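Side-chain contacts in novel antigen receptor (Ginglymostoma cirratum, PDB 4Q97), which is the shark antibody IgNAR, which probably recognises antigen through its variable domains, the part here being its constant domain C1: residues 27-32 with 82-87; 45-50 with 73-78. One frame throughout, in Å; residues are numbered along the deposited sequence.

Contact 1 of 2, residues 27-32 with 82-87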
loop_
_atom_site.group_PDB
_atom_site.type_symbol
_atom_site.label_atom_id
_atom_site.label_comp_id
_atom_site.label_asym_id
_atom_site.label_seq_id
_atom_site.Cartn_x
_atom_site.Cartn_y
_atom_site.Cartn_z
ATOM N N ARG A 27 -3.151 -13.604 -13.648
ATOM C CA ARG A 27 -3.318 -12.689 -14.783
ATOM C C ARG A 27 -3.772 -11.281 -14.383
ATOM O O ARG A 27 -4.709 -10.726 -14.956
ATOM C CB ARG A 27 -4.228 -13.299 -15.866
ATOM C CG ARG A 27 -3.832 -14.705 -16.308
ATOM C CD ARG A 27 -2.522 -14.721 -17.084
ATOM N NE ARG A 27 -1.663 -15.840 -16.695
ATOM C CZ ARG A 27 -1.579 -17.002 -17.340
ATOM N NH1 ARG A 27 -2.306 -17.230 -18.426
ATOM N NH2 ARG A 27 -0.762 -17.945 -16.892
ATOM N N PHE A 28 -3.095 -10.718 -13.386
ATOM C CA PHE A 28 -3.300 -9.328 -13.001
ATOM C C PHE A 28 -1.997 -8.682 -12.525
ATOM O O PHE A 28 -0.949 -9.336 -12.435
ATOM C CB PHE A 28 -4.451 -9.182 -11.980
ATOM C CG PHE A 28 -4.069 -9.487 -10.552
ATOM C CD1 PHE A 28 -3.795 -8.453 -9.656
ATOM C CD2 PHE A 28 -4.013 -10.800 -10.091
ATOM C CE1 PHE A 28 -3.453 -8.723 -8.339
ATOM C CE2 PHE A 28 -3.671 -11.076 -8.772
ATOM C CZ PHE A 28 -3.391 -10.036 -7.896
ATOM N N VAL A 29 -2.063 -7.389 -12.244
ATOM C CA VAL A 29 -0.905 -6.643 -11.796
ATOM C C VAL A 29 -1.437 -5.670 -10.761
ATOM O O VAL A 29 -2.492 -5.065 -10.957
ATOM C CB VAL A 29 -0.184 -5.966 -12.992
ATOM C CG1 VAL A 29 -0.458 -4.472 -13.058
ATOM C CG2 VAL A 29 1.310 -6.229 -12.930
ATOM N N GLN A 30 -0.739 -5.569 -9.636
ATOM C CA GLN A 30 -1.218 -4.772 -8.508
ATOM C C GLN A 30 -0.516 -3.423 -8.452
ATOM O O GLN A 30 0.721 -3.342 -8.441
ATOM C CB GLN A 30 -1.035 -5.532 -7.188
ATOM C CG GLN A 30 -1.743 -4.919 -5.983
ATOM C CD GLN A 30 -3.164 -5.422 -5.792
ATOM O OE1 GLN A 30 -3.752 -6.033 -6.697
ATOM N NE2 GLN A 30 -3.717 -5.165 -4.606
ATOM N N LEU A 31 -1.326 -2.370 -8.437
ATOM C CA LEU A 31 -0.837 -1.011 -8.270
ATOM C C LEU A 31 -1.326 -0.469 -6.943
ATOM O O LEU A 31 -2.480 -0.675 -6.568
ATOM C CB LEU A 31 -1.308 -0.105 -9.407
ATOM C CG LEU A 31 -0.914 -0.455 -10.840
ATOM C CD1 LEU A 31 -1.290 0.693 -11.760
ATOM C CD2 LEU A 31 0.570 -0.760 -10.961
ATOM N N VAL A 32 -0.436 0.214 -6.231
ATOM C CA VAL A 32 -0.775 0.818 -4.956
ATOM C C VAL A 32 -0.602 2.329 -5.054
ATOM O O VAL A 32 0.495 2.828 -5.328
ATOM C CB VAL A 32 0.092 0.263 -3.800
ATOM C CG1 VAL A 32 -0.248 0.959 -2.487
ATOM C CG2 VAL A 32 -0.094 -1.239 -3.659
ATOM N N GLN A 82 -2.550 -8.168 -19.340
ATOM C CA GLN A 82 -2.777 -7.747 -20.715
ATOM C C GLN A 82 -2.628 -6.234 -20.849
ATOM O O GLN A 82 -1.840 -5.737 -21.660
ATOM C CB GLN A 82 -4.197 -8.145 -21.121
ATOM C CG GLN A 82 -4.393 -8.421 -22.598
ATOM C CD GLN A 82 -3.701 -9.688 -23.063
ATOM O OE1 GLN A 82 -3.408 -10.590 -22.273
ATOM N NE2 GLN A 82 -3.437 -9.762 -24.359
ATOM N N GLU A 83 -3.381 -5.520 -20.014
ATOM C CA GLU A 83 -3.482 -4.066 -20.055
ATOM C C GLU A 83 -2.242 -3.343 -19.525
ATOM O O GLU A 83 -2.191 -2.113 -19.525
ATOM C CB GLU A 83 -4.720 -3.631 -19.267
ATOM C CG GLU A 83 -6.038 -3.970 -19.943
ATOM C CD GLU A 83 -6.503 -2.873 -20.877
ATOM O OE1 GLU A 83 -6.585 -3.117 -22.102
ATOM O OE2 GLU A 83 -6.780 -1.761 -20.378
ATOM N N TRP A 84 -1.243 -4.104 -19.085
ATOM C CA TRP A 84 -0.058 -3.520 -18.464
ATOM C C TRP A 84 1.068 -3.183 -19.448
ATOM O O TRP A 84 1.735 -2.168 -19.276
ATOM C CB TRP A 84 0.437 -4.400 -17.303
ATOM C CG TRP A 84 1.689 -3.905 -16.614
ATOM C CD1 TRP A 84 2.899 -4.541 -16.565
ATOM C CD2 TRP A 84 1.851 -2.679 -15.880
ATOM N NE1 TRP A 84 3.804 -3.791 -15.850
ATOM C CE2 TRP A 84 3.190 -2.643 -15.420
ATOM C CE3 TRP A 84 0.999 -1.607 -15.568
ATOM C CZ2 TRP A 84 3.696 -1.579 -14.660
ATOM C CZ3 TRP A 84 1.507 -0.544 -14.815
ATOM C CH2 TRP A 84 2.844 -0.544 -14.369
ATOM N N SER A 85 1.272 -4.006 -20.476
ATOM C CA SER A 85 2.311 -3.707 -21.478
ATOM C C SER A 85 1.801 -3.165 -22.814
ATOM O O SER A 85 2.544 -3.127 -23.801
ATOM C CB SER A 85 3.259 -4.888 -21.699
ATOM O OG SER A 85 4.421 -4.751 -20.902
ATOM N N ARG A 86 0.541 -2.730 -22.837
ATOM C CA ARG A 86 0.021 -1.941 -23.952
ATOM C C ARG A 86 0.652 -0.548 -23.914
ATOM O O ARG A 86 0.181 0.380 -24.580
ATOM C CB ARG A 86 -1.503 -1.828 -23.872
ATOM C CG ARG A 86 -2.253 -3.114 -24.174
ATOM C CD ARG A 86 -3.727 -2.981 -23.823
ATOM N NE ARG A 86 -4.562 -2.632 -24.973
ATOM C CZ ARG A 86 -5.269 -3.510 -25.679
ATOM N NH1 ARG A 86 -6.002 -3.101 -26.707
ATOM N NH2 ARG A 86 -5.247 -4.798 -25.360
ATOM N N GLY A 87 1.723 -0.414 -23.130
ATOM C CA GLY A 87 2.335 0.878 -22.854
ATOM C C GLY A 87 1.309 1.811 -22.246
ATOM O O GLY A 87 1.321 3.013 -22.512
#
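V29 and L31 hold the indole of W84 through apolar contact alone, with no hydrogen bond between the two segments. V29 CG1 sits over one ring face, 3.8 Å above the plane and displaced toward the rim, and it comes within 4.1 Å of W84 CD2, at the fusion of the two rings. The valine side chain and the indole meet at about a right angle. L31 reaches the far end of the benzo ring instead: its CD2 lies 4.0 Å from W84 CZ3 and 4.1 Å from W84 CH2, the two side chains meeting at a slant. With chi1 at 178°, the indole of W84 swings away from its own backbone nitrogen and extends toward strand 28-38. The CA atoms of V29 and W84 are 7.4 Å apart, so side chains alone bridge the gap. In this immunoglobulin C1-set domain, strand 28-38 belongs to one sheet of the β-sandwich, and residues 82-87 lie in the loop that crosses from that sheet to strand 89-96 of the other; the tryptophan packs against the first sheet toward one end of the sandwich, where the chain changes sheets. V29 and L31, two residues apart, present the same strand face to it, whereas Q30 and V32 turn the other way and pack on L34 of the second subunit. The backbone on the tryptophan's N-terminal side is pinned independently, since E83 O receives hydrogen bonds from Y90 OH and S88 OG. W84 O is in turn hydrogen-bonded to S109 OG near the C terminus.

Contact 2 of 2, residues 45-50 with 73-78; sequences VSWQKN and CASLLK
S75 OG is held by the indole N-H of W47 from the facing sheet and is also hydrogen-bonded to T60 OG1 on the adjacent strand 58-65 of its own sheet. The bond from W47 NE1 to S75 OG is 2.9 Å long with an N-H...O angle of 158°, and the oxygen lies close to the indole plane, so the donor is used at the ring edge where its hydrogen points. A chi1 of -171° stretches the serine side chain out from its strand, bringing the hydroxyl across to the tryptophan. V45 CG1 packs 3.8 Å from the same S75 OG, putting an apolar methyl beside this buried polar pair. Farther along the edge, W47 CZ2 lies 3.3 Å from S75 O. Segments 45-49 and 73-78 run in roughly the same direction on opposing sheets of the immunoglobulin sandwich, their axes 9.2 Å apart at closest; W47 is the characteristic core tryptophan of this fold, also touching C33, which is disulfide-bonded to C92. L77 covers a ring face. Its CB stands 3.9 Å from the centroid of the W47 six-membered ring and only 9° off the normal, a CH-pi contact, while L77 CD2 reaches on to W47 CE3 at 3.6 Å. The leucine and the indole lie alongside one another but point opposite ways, which spreads the contact over CB and CD2. With the edge bonded to serine and a face packed by leucine, both the rotation and the tilt of the indole are constrained. The ring of F58, on strand 58-65, also meets W47, its plane inclined to the indole.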
loop_
_atom_site.group_PDB
_atom_site.type_symbol
_atom_site.label_atom_id
_atom_site.label_comp_id
_atom_site.label_asym_id
_atom_site.label_seq_id
_atom_site.Cartn_x
_atom_site.Cartn_y
_atom_site.Cartn_z
ATOM N N VAL A 45 -9.926 10.307 -4.070
ATOM C CA VAL A 45 -9.019 9.482 -4.876
ATOM C C VAL A 45 -9.695 9.063 -6.176
ATOM O O VAL A 45 -10.851 8.636 -6.174
ATOM C CB VAL A 45 -8.563 8.198 -4.137
ATOM C CG1 VAL A 45 -7.388 7.547 -4.860
ATOM C CG2 VAL A 45 -8.195 8.497 -2.696
ATOM N N SER A 46 -8.961 9.177 -7.278
ATOM C CA SER A 46 -9.460 8.768 -8.591
ATOM C C SER A 46 -8.338 8.245 -9.483
ATOM O O SER A 46 -7.250 8.823 -9.541
ATOM C CB SER A 46 -10.196 9.916 -9.280
ATOM O OG SER A 46 -9.367 11.055 -9.381
ATOM N N TRP A 47 -8.626 7.143 -10.169
ATOM C CA TRP A 47 -7.676 6.476 -11.043
ATOM C C TRP A 47 -7.954 6.792 -12.496
ATOM O O TRP A 47 -9.111 6.962 -12.890
ATOM C CB TRP A 47 -7.785 4.969 -10.861
ATOM C CG TRP A 47 -7.244 4.465 -9.576
ATOM C CD1 TRP A 47 -7.923 4.323 -8.402
ATOM C CD2 TRP A 47 -5.906 4.018 -9.328
ATOM N NE1 TRP A 47 -7.089 3.815 -7.433
ATOM C CE2 TRP A 47 -5.845 3.618 -7.975
ATOM C CE3 TRP A 47 -4.753 3.919 -10.116
ATOM C CZ2 TRP A 47 -4.671 3.121 -7.389
ATOM C CZ3 TRP A 47 -3.585 3.422 -9.532
ATOM C CH2 TRP A 47 -3.557 3.031 -8.181
ATOM N N GLN A 48 -6.884 6.853 -13.287
ATOM C CA GLN A 48 -6.981 7.000 -14.739
ATOM C C GLN A 48 -6.082 6.012 -15.467
ATOM O O GLN A 48 -5.059 5.578 -14.934
ATOM C CB GLN A 48 -6.615 8.417 -15.188
ATOM C CG GLN A 48 -7.748 9.424 -15.105
ATOM C CD GLN A 48 -7.509 10.499 -14.066
ATOM O OE1 GLN A 48 -7.756 11.677 -14.323
ATOM N NE2 GLN A 48 -7.021 10.105 -12.890
ATOM N N LYS A 49 -6.491 5.657 -16.682
ATOM C CA LYS A 49 -5.651 4.924 -17.622
ATOM C C LYS A 49 -5.541 5.722 -18.922
ATOM O O LYS A 49 -6.560 6.119 -19.497
ATOM C CB LYS A 49 -6.237 3.538 -17.906
ATOM C CG LYS A 49 -5.419 2.711 -18.885
ATOM C CD LYS A 49 -6.245 1.586 -19.480
ATOM C CE LYS A 49 -5.635 1.101 -20.783
ATOM N NZ LYS A 49 -6.624 0.355 -21.606
ATOM N N ASN A 50 -4.310 5.954 -19.376
ATOM C CA ASN A 50 -4.046 6.654 -20.643
ATOM C C ASN A 50 -4.880 7.916 -20.863
ATOM O O ASN A 50 -5.522 8.060 -21.906
ATOM C CB ASN A 50 -4.222 5.701 -21.837
ATOM C CG ASN A 50 -2.912 5.102 -22.309
ATOM O OD1 ASN A 50 -2.166 4.519 -21.529
ATOM N ND2 ASN A 50 -2.633 5.237 -23.602
ATOM N N CYS A 73 -3.385 6.167 3.923
ATOM C CA CYS A 73 -4.257 5.140 3.381
ATOM C C CYS A 73 -3.681 4.670 2.064
ATOM O O CYS A 73 -2.771 5.300 1.521
ATOM C CB CYS A 73 -5.697 5.643 3.227
ATOM S SG CYS A 73 -6.016 6.687 1.793
ATOM N N ALA A 74 -4.194 3.551 1.566
ATOM C CA ALA A 74 -3.750 3.019 0.287
ATOM C C ALA A 74 -4.952 2.785 -0.615
ATOM O O ALA A 74 -6.004 2.321 -0.159
ATOM C CB ALA A 74 -2.966 1.731 0.487
ATOM N N SER A 75 -4.800 3.137 -1.889
ATOM C CA SER A 75 -5.794 2.801 -2.898
ATOM C C SER A 75 -5.241 1.698 -3.791
ATOM O O SER A 75 -4.178 1.852 -4.404
ATOM C CB SER A 75 -6.190 4.024 -3.724
ATOM O OG SER A 75 -7.300 3.719 -4.553
ATOM N N LEU A 76 -5.974 0.591 -3.859
ATOM C CA LEU A 76 -5.499 -0.628 -4.504
ATOM C C LEU A 76 -6.218 -0.932 -5.812
ATOM O O LEU A 76 -7.433 -1.130 -5.827
ATOM C CB LEU A 76 -5.665 -1.807 -3.547
ATOM C CG LEU A 76 -4.655 -1.879 -2.410
ATOM C CD1 LEU A 76 -5.193 -2.690 -1.240
ATOM C CD2 LEU A 76 -3.364 -2.471 -2.948
ATOM N N LEU A 77 -5.455 -0.976 -6.901
ATOM C CA LEU A 77 -5.998 -1.312 -8.207
ATOM C C LEU A 77 -5.335 -2.561 -8.775
ATOM O O LEU A 77 -4.102 -2.648 -8.849
ATOM C CB LEU A 77 -5.861 -0.136 -9.180
ATOM C CG LEU A 77 -6.208 -0.370 -10.660
ATOM C CD1 LEU A 77 -7.707 -0.521 -10.879
ATOM C CD2 LEU A 77 -5.662 0.752 -11.527
ATOM N N LYS A 78 -6.166 -3.530 -9.156
ATOM C CA LYS A 78 -5.705 -4.688 -9.912
ATOM C C LYS A 78 -5.907 -4.365 -11.379
ATOM O O LYS A 78 -7.038 -4.118 -11.813
ATOM C CB LYS A 78 -6.507 -5.944 -9.569
ATOM C CG LYS A 78 -6.988 -6.043 -8.133
ATOM C CD LYS A 78 -7.833 -7.291 -7.954
ATOM C CE LYS A 78 -9.028 -7.039 -7.046
ATOM N NZ LYS A 78 -10.128 -8.013 -7.317
#

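In the fold
From the N terminus, the chain runs through strand 12-18 and the short helix 21-25 into strand 28-38, crosses to strand 44-49 in the opposite sheet, returns through strand 58-65 to strand 71-80, and then turns into the loop at 82-87. Contact 2 closes the inner loop, between 45-50 and 73-78; contact 1, between 27-32 and 82-87, encloses it, so the two are nested. Their centres lie about 12 Å apart. Contact 2 ties the sheets together near the middle of the sandwich, whereas contact 1 lies toward one end. They also join directly: L31 N probably hydrogen-bonds to L77 O at 2.8 Å between neighbouring strands, and a salt bridge links E83 with K49.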